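Local coordinates for bifunctional protein PutA (Bdellovibrio bacteriovorus, PDB 5UR2) that probably oxidises L-proline to L-glutamate in two steps, pairing a flavin-dependent proline dehydrogenase with an NAD+-dependent L-glutamate gamma-semialdehyde dehydrogenase in one chain, at residues K630-T635 / T711-F716; A656-T661 / D959-Y964. One frame throughout, in Å; residues are numbered along the deposited sequence.

Contact 1: residues K630-T635 / T711-F716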
ATOM      1  N   LYS B 630     -13.648   4.130   2.114  1.00 15.78           N
ATOM      2  CA  LYS B 630     -14.855   4.550   2.816  1.00 18.45           C
ATOM      3  C   LYS B 630     -14.918   3.889   4.191  1.00 21.12           C
ATOM      4  O   LYS B 630     -14.397   2.792   4.388  1.00 21.15           O
ATOM      5  CB  LYS B 630     -16.125   4.150   2.043  1.00 15.13           C
ATOM      6  CG  LYS B 630     -16.346   4.835   0.671  1.00 19.06           C
ATOM      7  CD  LYS B 630     -17.517   4.120  -0.043  1.00 24.43           C
ATOM      8  CE  LYS B 630     -17.976   4.792  -1.358  1.00 26.15           C
ATOM      9  NZ  LYS B 630     -18.492   6.167  -1.154  1.00 29.21           N
ATOM     10  N   SER B 631     -15.593   4.545   5.136  1.00 17.68           N
ATOM     11  CA  SER B 631     -15.884   3.905   6.407  1.00 23.61           C
ATOM     12  C   SER B 631     -16.971   2.845   6.218  1.00 21.63           C
ATOM     13  O   SER B 631     -17.646   2.797   5.190  1.00 22.59           O
ATOM     14  CB  SER B 631     -16.318   4.945   7.434  1.00 19.24           C
ATOM     15  OG  SER B 631     -17.433   5.658   6.958  1.00 21.13           O
ATOM     16  N   ARG B 632     -17.145   1.988   7.227  1.00 17.09           N
ATOM     17  CA  ARG B 632     -18.123   0.893   7.165  1.00 25.60           C
ATOM     18  C   ARG B 632     -19.382   1.115   8.003  1.00 21.91           C
ATOM     19  O   ARG B 632     -20.476   0.781   7.550  1.00 23.90           O
ATOM     20  CB  ARG B 632     -17.476  -0.437   7.590  1.00 30.26           C
ATOM     21  CG  ARG B 632     -16.234  -0.831   6.800  1.00 32.28           C
ATOM     22  CD  ARG B 632     -15.833  -2.313   6.997  1.00 30.09           C
ATOM     23  NE  ARG B 632     -16.658  -3.215   6.184  1.00 28.19           N
ATOM     24  CZ  ARG B 632     -17.509  -4.114   6.671  1.00 30.65           C
ATOM     25  NH1 ARG B 632     -17.648  -4.263   7.980  1.00 28.61           N
ATOM     26  NH2 ARG B 632     -18.218  -4.878   5.843  1.00 36.61           N
ATOM     27  N   GLY B 633     -19.279   1.640   9.217  1.00 23.09           N
ATOM     28  CA  GLY B 633     -20.470   1.826  10.054  1.00 19.89           C
ATOM     29  C   GLY B 633     -20.124   1.670  11.527  1.00 24.78           C
ATOM     30  O   GLY B 633     -19.007   1.964  11.938  1.00 27.26           O
ATOM     31  N   VAL B 634     -21.091   1.177  12.307  1.00 23.08           N
ATOM     32  CA  VAL B 634     -20.882   1.016  13.742  1.00 27.44           C
ATOM     33  C   VAL B 634     -19.939  -0.153  13.984  1.00 27.30           C
ATOM     34  O   VAL B 634     -20.140  -1.252  13.449  1.00 17.15           O
ATOM     35  CB  VAL B 634     -22.216   0.812  14.477  1.00 26.46           C
ATOM     36  CG1 VAL B 634     -21.952   0.483  15.935  1.00 19.16           C
ATOM     37  CG2 VAL B 634     -23.107   2.080  14.380  1.00 18.97           C
ATOM     38  N   THR B 635     -18.903   0.080  14.791  1.00 19.48           N
ATOM     39  CA  THR B 635     -17.906  -0.939  15.094  1.00 17.86           C
ATOM     40  C   THR B 635     -18.034  -1.373  16.542  1.00 18.14           C
ATOM     41  O   THR B 635     -17.968  -0.538  17.443  1.00 22.45           O
ATOM     42  CB  THR B 635     -16.498  -0.409  14.822  1.00 22.59           C
ATOM     43  OG1 THR B 635     -16.378  -0.145  13.422  1.00 32.08           O
ATOM     44  CG2 THR B 635     -15.431  -1.419  15.248  1.00 14.85           C
ATOM     45  N   THR B 711     -24.299  -3.452  13.572  1.00 26.21           N
ATOM     46  CA  THR B 711     -22.867  -3.692  13.710  1.00 22.19           C
ATOM     47  C   THR B 711     -22.283  -4.204  12.397  1.00 18.81           C
ATOM     48  O   THR B 711     -22.664  -5.273  11.919  1.00 18.66           O
ATOM     49  CB  THR B 711     -22.617  -4.700  14.828  1.00 17.58           C
ATOM     50  OG1 THR B 711     -23.097  -4.156  16.058  1.00 22.07           O
ATOM     51  CG2 THR B 711     -21.135  -5.021  14.943  1.00 22.39           C
ATOM     52  N   THR B 712     -21.349  -3.450  11.822  1.00 18.86           N
ATOM     53  CA  THR B 712     -20.711  -3.832  10.569  1.00 21.97           C
ATOM     54  C   THR B 712     -19.372  -4.515  10.771  1.00 21.68           C
ATOM     55  O   THR B 712     -19.001  -5.382   9.979  1.00 22.90           O
ATOM     56  CB  THR B 712     -20.495  -2.600   9.686  1.00 20.40           C
ATOM     57  OG1 THR B 712     -19.641  -1.669  10.359  1.00 19.89           O
ATOM     58  CG2 THR B 712     -21.824  -1.927   9.423  1.00 16.08           C
ATOM     59  N   THR B 713     -18.655  -4.151  11.823  1.00 20.98           N
ATOM     60  CA  THR B 713     -17.304  -4.613  12.057  1.00 18.96           C
ATOM     61  C   THR B 713     -17.165  -4.974  13.526  1.00 22.00           C
ATOM     62  O   THR B 713     -17.632  -4.230  14.397  1.00 23.50           O
ATOM     63  CB  THR B 713     -16.322  -3.501  11.656  1.00 22.74           C
ATOM     64  OG1 THR B 713     -16.618  -3.108  10.310  1.00 22.32           O
ATOM     65  CG2 THR B 713     -14.866  -3.947  11.779  1.00 14.96           C
ATOM     66  N   ILE B 714     -16.538  -6.116  13.801  1.00 20.35           N
ATOM     67  CA  ILE B 714     -16.295  -6.570  15.173  1.00 24.89           C
ATOM     68  C   ILE B 714     -14.792  -6.734  15.362  1.00 22.35           C
ATOM     69  O   ILE B 714     -14.163  -7.530  14.655  1.00 19.22           O
ATOM     70  CB  ILE B 714     -17.027  -7.890  15.473  1.00 16.34           C
ATOM     71  CG1 ILE B 714     -18.543  -7.710  15.286  1.00 19.52           C
ATOM     72  CG2 ILE B 714     -16.693  -8.353  16.874  1.00 17.16           C
ATOM     73  CD1 ILE B 714     -19.314  -9.027  15.049  1.00 20.65           C
ATOM     74  N   ALA B 715     -14.216  -5.993  16.310  1.00 17.74           N
ATOM     75  CA  ALA B 715     -12.820  -6.171  16.701  1.00 16.96           C
ATOM     76  C   ALA B 715     -12.808  -6.839  18.068  1.00 21.07           C
ATOM     77  O   ALA B 715     -13.303  -6.269  19.049  1.00 23.75           O
ATOM     78  CB  ALA B 715     -12.066  -4.840  16.729  1.00 15.96           C
ATOM     79  N   PHE B 716     -12.289  -8.058  18.120  1.00 21.32           N
ATOM     80  CA  PHE B 716     -12.251  -8.857  19.334  1.00 23.27           C
ATOM     81  C   PHE B 716     -10.870  -9.445  19.500  1.00 19.95           C
ATOM     82  O   PHE B 716     -10.340 -10.063  18.574  1.00 20.35           O
ATOM     83  CB  PHE B 716     -13.271 -10.005  19.329  1.00 24.32           C
ATOM     84  CG  PHE B 716     -12.967 -11.067  20.353  1.00 26.26           C
ATOM     85  CD1 PHE B 716     -13.318 -10.891  21.686  1.00 29.14           C
ATOM     86  CD2 PHE B 716     -12.291 -12.229  19.984  1.00 27.94           C
ATOM     87  CE1 PHE B 716     -13.023 -11.864  22.638  1.00 33.35           C
ATOM     88  CE2 PHE B 716     -11.982 -13.204  20.923  1.00 31.55           C
ATOM     89  CZ  PHE B 716     -12.353 -13.024  22.255  1.00 37.40           C
TER
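Arg632 reaches across to Thr712 and Thr713 of strand 711-717 and uses a single nitrogen, NH1, to hold two oxygens of these consecutive threonines. NH1 lies 2.7 Å from Thr712 O and 2.8 Å from Thr713 OG1. Both oxygens sit at the edge of the guanidinium, close to its plane, but the bond to Thr712 O is bent, 137° at the hydrogen, and NH1 stands above that carbonyl's plane. The arginine chain bends at chi3 (79°), which turns the edge of the guanidinium toward the two threonines, while its CD rests against Thr713 OG1. Elsewhere, NE makes a salt bridge with Glu966 and NH2 bonds to Val740 O, so the flat group is fixed on several sides.

Between the backbones, Thr712 N donates to Val634 O at 3.0 Å, an almost straight bond. This is where two parallel strands of the Rossmann-type sheet in the aldehyde dehydrogenase region come together: Thr635 pairs with Thr713, and Thr713 goes on to bond with Ala636. Just before the pairing, strand 623-638 is broken around Arg632 and Gly633. Gly633, with backbone angles a side chain would not tolerate, has its CA next to the Thr712 methyl.

The remaining contacts are packing and one CH...O approach. Thr712 CG2 settles 3.6 Å from Arg632 O. Thr635 and Thr713 stand side by side on one face of the sheet, with Thr635 OG1 3.8 Å from Thr713 CB; that buried hydroxyl finds no polar partner in the model. Thr635 CA approaches Thr713 O at 3.4 Å. Val634 turns instead to helix 532-549, meeting Met539 and Ala542.

Contact 2: residues A656-T661 / D959-Y964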
ATOM      1  N   ALA B 656     -12.438   4.597  14.755  1.00 16.11           N
ATOM      2  CA  ALA B 656     -12.966   5.954  14.722  1.00 18.07           C
ATOM      3  C   ALA B 656     -12.232   6.821  13.708  1.00 23.09           C
ATOM      4  O   ALA B 656     -12.874   7.562  12.947  1.00 23.39           O
ATOM      5  CB  ALA B 656     -12.906   6.573  16.121  1.00 16.38           C
ATOM      6  N   VAL B 657     -10.892   6.736  13.654  1.00 17.90           N
ATOM      7  CA  VAL B 657     -10.183   7.600  12.715  1.00 14.34           C
ATOM      8  C   VAL B 657     -10.555   7.228  11.287  1.00 19.02           C
ATOM      9  O   VAL B 657     -10.560   8.086  10.397  1.00 18.94           O
ATOM     10  CB  VAL B 657      -8.651   7.559  12.919  1.00 16.73           C
ATOM     11  CG1 VAL B 657      -8.013   6.389  12.138  1.00 13.29           C
ATOM     12  CG2 VAL B 657      -8.035   8.872  12.469  1.00 15.72           C
ATOM     13  N   ALA B 658     -10.920   5.965  11.052  1.00 15.37           N
ATOM     14  CA  ALA B 658     -11.382   5.572   9.726  1.00 16.71           C
ATOM     15  C   ALA B 658     -12.781   6.075   9.411  1.00 21.17           C
ATOM     16  O   ALA B 658     -13.270   5.804   8.311  1.00 17.51           O
ATOM     17  CB  ALA B 658     -11.353   4.048   9.581  1.00 13.76           C
ATOM     18  N   GLY B 659     -13.426   6.812  10.312  1.00 20.35           N
ATOM     19  CA  GLY B 659     -14.758   7.318  10.061  1.00 22.08           C
ATOM     20  C   GLY B 659     -15.881   6.461  10.608  1.00 20.23           C
ATOM     21  O   GLY B 659     -17.044   6.715  10.285  1.00 20.17           O
ATOM     22  N   ASN B 660     -15.571   5.418  11.360  1.00 14.36           N
ATOM     23  CA  ASN B 660     -16.625   4.621  11.975  1.00 20.57           C
ATOM     24  C   ASN B 660     -16.976   5.168  13.351  1.00 16.92           C
ATOM     25  O   ASN B 660     -16.201   5.906  13.964  1.00 22.22           O
ATOM     26  CB  ASN B 660     -16.197   3.161  12.072  1.00 20.63           C
ATOM     27  CG  ASN B 660     -15.752   2.604  10.735  1.00 22.92           C
ATOM     28  OD1 ASN B 660     -16.591   2.243   9.886  1.00 21.39           O
ATOM     29  ND2 ASN B 660     -14.430   2.542  10.525  1.00 17.02           N
ATOM     30  N   THR B 661     -18.154   4.801  13.841  1.00 17.07           N
ATOM     31  CA  THR B 661     -18.467   5.030  15.247  1.00 18.37           C
ATOM     32  C   THR B 661     -18.297   3.719  16.009  1.00 19.45           C
ATOM     33  O   THR B 661     -18.159   2.645  15.415  1.00 18.42           O
ATOM     34  CB  THR B 661     -19.874   5.618  15.430  1.00 19.30           C
ATOM     35  OG1 THR B 661     -20.858   4.724  14.909  1.00 19.22           O
ATOM     36  CG2 THR B 661     -19.980   6.955  14.683  1.00 16.15           C
ATOM     37  N   ASP B 959      -1.378  -2.708   6.808  1.00 20.05           N
ATOM     38  CA  ASP B 959      -2.650  -3.243   6.317  1.00 16.96           C
ATOM     39  C   ASP B 959      -3.784  -3.067   7.314  1.00 18.30           C
ATOM     40  O   ASP B 959      -4.942  -3.302   6.956  1.00 19.80           O
ATOM     41  CB  ASP B 959      -2.530  -4.746   5.957  1.00 17.25           C
ATOM     42  CG  ASP B 959      -1.546  -5.005   4.808  1.00 24.11           C
ATOM     43  OD1 ASP B 959      -1.441  -4.151   3.892  1.00 20.69           O
ATOM     44  OD2 ASP B 959      -0.838  -6.039   4.851  1.00 25.95           O
ATOM     45  N   TYR B 960      -3.489  -2.657   8.552  1.00 14.15           N
ATOM     46  CA  TYR B 960      -4.470  -2.819   9.626  1.00 13.80           C
ATOM     47  C   TYR B 960      -5.662  -1.873   9.478  1.00 24.34           C
ATOM     48  O   TYR B 960      -6.820  -2.300   9.583  1.00 20.55           O
ATOM     49  CB  TYR B 960      -3.812  -2.615  10.979  1.00 17.28           C
ATOM     50  CG  TYR B 960      -4.758  -2.897  12.112  1.00 17.00           C
ATOM     51  CD1 TYR B 960      -5.135  -4.206  12.410  1.00 17.86           C
ATOM     52  CD2 TYR B 960      -5.281  -1.876  12.871  1.00 16.48           C
ATOM     53  CE1 TYR B 960      -6.003  -4.492  13.446  1.00 18.89           C
ATOM     54  CE2 TYR B 960      -6.156  -2.146  13.927  1.00 21.83           C
ATOM     55  CZ  TYR B 960      -6.514  -3.459  14.202  1.00 19.74           C
ATOM     56  OH  TYR B 960      -7.381  -3.744  15.223  1.00 22.62           O
ATOM     57  N   LEU B 961      -5.399  -0.584   9.255  1.00 20.40           N
ATOM     58  CA  LEU B 961      -6.467   0.409   9.207  1.00 20.95           C
ATOM     59  C   LEU B 961      -7.495   0.108   8.110  1.00 21.11           C
ATOM     60  O   LEU B 961      -8.691   0.392   8.289  1.00 21.25           O
ATOM     61  CB  LEU B 961      -5.865   1.799   8.998  1.00 17.05           C
ATOM     62  CG  LEU B 961      -6.811   2.980   9.168  1.00 25.38           C
ATOM     63  CD1 LEU B 961      -7.462   2.903  10.558  1.00 23.75           C
ATOM     64  CD2 LEU B 961      -6.048   4.295   8.959  1.00 25.37           C
ATOM     65  N   LYS B 962      -7.056  -0.475   6.988  1.00 17.61           N
ATOM     66  CA  LYS B 962      -7.959  -0.788   5.879  1.00 22.59           C
ATOM     67  C   LYS B 962      -9.031  -1.810   6.248  1.00 21.19           C
ATOM     68  O   LYS B 962     -10.094  -1.843   5.606  1.00 19.55           O
ATOM     69  CB  LYS B 962      -7.157  -1.302   4.681  1.00 18.62           C
ATOM     70  CG  LYS B 962      -6.208  -0.251   4.073  1.00 18.62           C
ATOM     71  CD  LYS B 962      -5.348  -0.890   2.999  1.00 21.32           C
ATOM     72  CE  LYS B 962      -4.426   0.108   2.366  1.00 21.65           C
ATOM     73  NZ  LYS B 962      -3.715  -0.476   1.201  1.00 18.60           N
ATOM     74  N   GLN B 963      -8.780  -2.649   7.251  1.00 16.53           N
ATOM     75  CA  GLN B 963      -9.792  -3.612   7.698  1.00 17.74           C
ATOM     76  C   GLN B 963     -11.042  -2.922   8.236  1.00 22.35           C
ATOM     77  O   GLN B 963     -12.109  -3.545   8.298  1.00 21.65           O
ATOM     78  CB  GLN B 963      -9.206  -4.519   8.781  1.00 14.41           C
ATOM     79  CG  GLN B 963      -8.163  -5.521   8.296  1.00 29.54           C
ATOM     80  CD  GLN B 963      -8.799  -6.680   7.561  1.00 39.20           C
ATOM     81  OE1 GLN B 963      -8.984  -6.633   6.347  1.00 39.85           O
ATOM     82  NE2 GLN B 963      -9.199  -7.707   8.309  1.00 38.27           N
ATOM     83  N   TYR B 964     -10.916  -1.669   8.669  1.00 19.27           N
ATOM     84  CA  TYR B 964     -12.032  -0.883   9.168  1.00 19.57           C
ATOM     85  C   TYR B 964     -12.696  -0.057   8.073  1.00 17.07           C
ATOM     86  O   TYR B 964     -13.539   0.788   8.385  1.00 14.51           O
ATOM     87  CB  TYR B 964     -11.556   0.043  10.299  1.00 13.98           C
ATOM     88  CG  TYR B 964     -11.096  -0.720  11.523  1.00 19.01           C
ATOM     89  CD1 TYR B 964      -9.789  -1.190  11.634  1.00 19.37           C
ATOM     90  CD2 TYR B 964     -11.982  -0.987  12.557  1.00 20.56           C
ATOM     91  CE1 TYR B 964      -9.374  -1.899  12.762  1.00 20.83           C
ATOM     92  CE2 TYR B 964     -11.586  -1.674  13.680  1.00 25.89           C
ATOM     93  CZ  TYR B 964     -10.285  -2.129  13.783  1.00 25.07           C
ATOM     94  OH  TYR B 964      -9.939  -2.823  14.918  1.00 22.89           O
TER
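Leu961 pushes one methyl, CD1, against the end of helix 646-657, where it meets Val657 CG1 at 3.9 Å and Ala658 CB at 4.2 Å. Its CG stands opposite the backbone N (chi1 -170°), and that carries the branched end over toward the helix. The Val657 and Leu961 side chains cross at about a right angle, methyl against methyl, and Met608 of helix 587-611 packs on both. Next to this pair, Ala658 CB touches Tyr964 CB at 4.1 Å. It is the beta carbon of the tyrosine that makes this contact; the ring runs on to pack on Ala654 and Ala655 of the helix and on Ile744, and its hydroxyl shares a 2.7 Å hydrogen bond with Tyr960 OH. The Tyr964 side chain lies about 10 Å from that of Glu746, a predicted active-site residue.

Helix 646-657 joins the parallel strands 623-638 and 661-665 of the Rossmann-type sheet, a beta-alpha-beta crossover. It ends in a Schellman motif: Gly659 takes a positive phi, and its N bonds back to Ala656 O at 2.8 Å. The turn places Asn660 at the polar margin. Here ND2 donates to Tyr964 O at 2.9 Å, approaching in the carbonyl plane on a lone pair, with 155° at the hydrogen. The oxygen lies 16° out of the amide plane. ND2 also donates to Ala655 O, while OD1 accepts from the backbone N atoms of Arg632 and Gly633.

With both ends of its amide engaged, the buried Asn660 is held against flipping, and one side chain ties three pieces of backbone together: a helix end, a broken strand and the loop leading into strand 965-973.

Overall arrangement
Both contacts are buried in the aldehyde dehydrogenase part of the chain, their centres about 8 Å apart. Strand 623-638 supplies one side of contact 1, and helix 646-657, next in the chain, one side of contact 2. Contact 1 belongs to the sheet itself and is mostly polar, with an arginine and backbone groups bonding at a strand break. Contact 2 lies at a helix end facing a loop; small aliphatic groups fill its middle and a single hydrogen bond from a side-chain amide crosses at its edge. Asn660 joins them, and Thr635 N bonds to Thr661 O. Arg632 packs on Ile951 of the second subunit; beyond contact 2, in the same loop, Asp959 forms a salt bridge with Lys962 of that subunit.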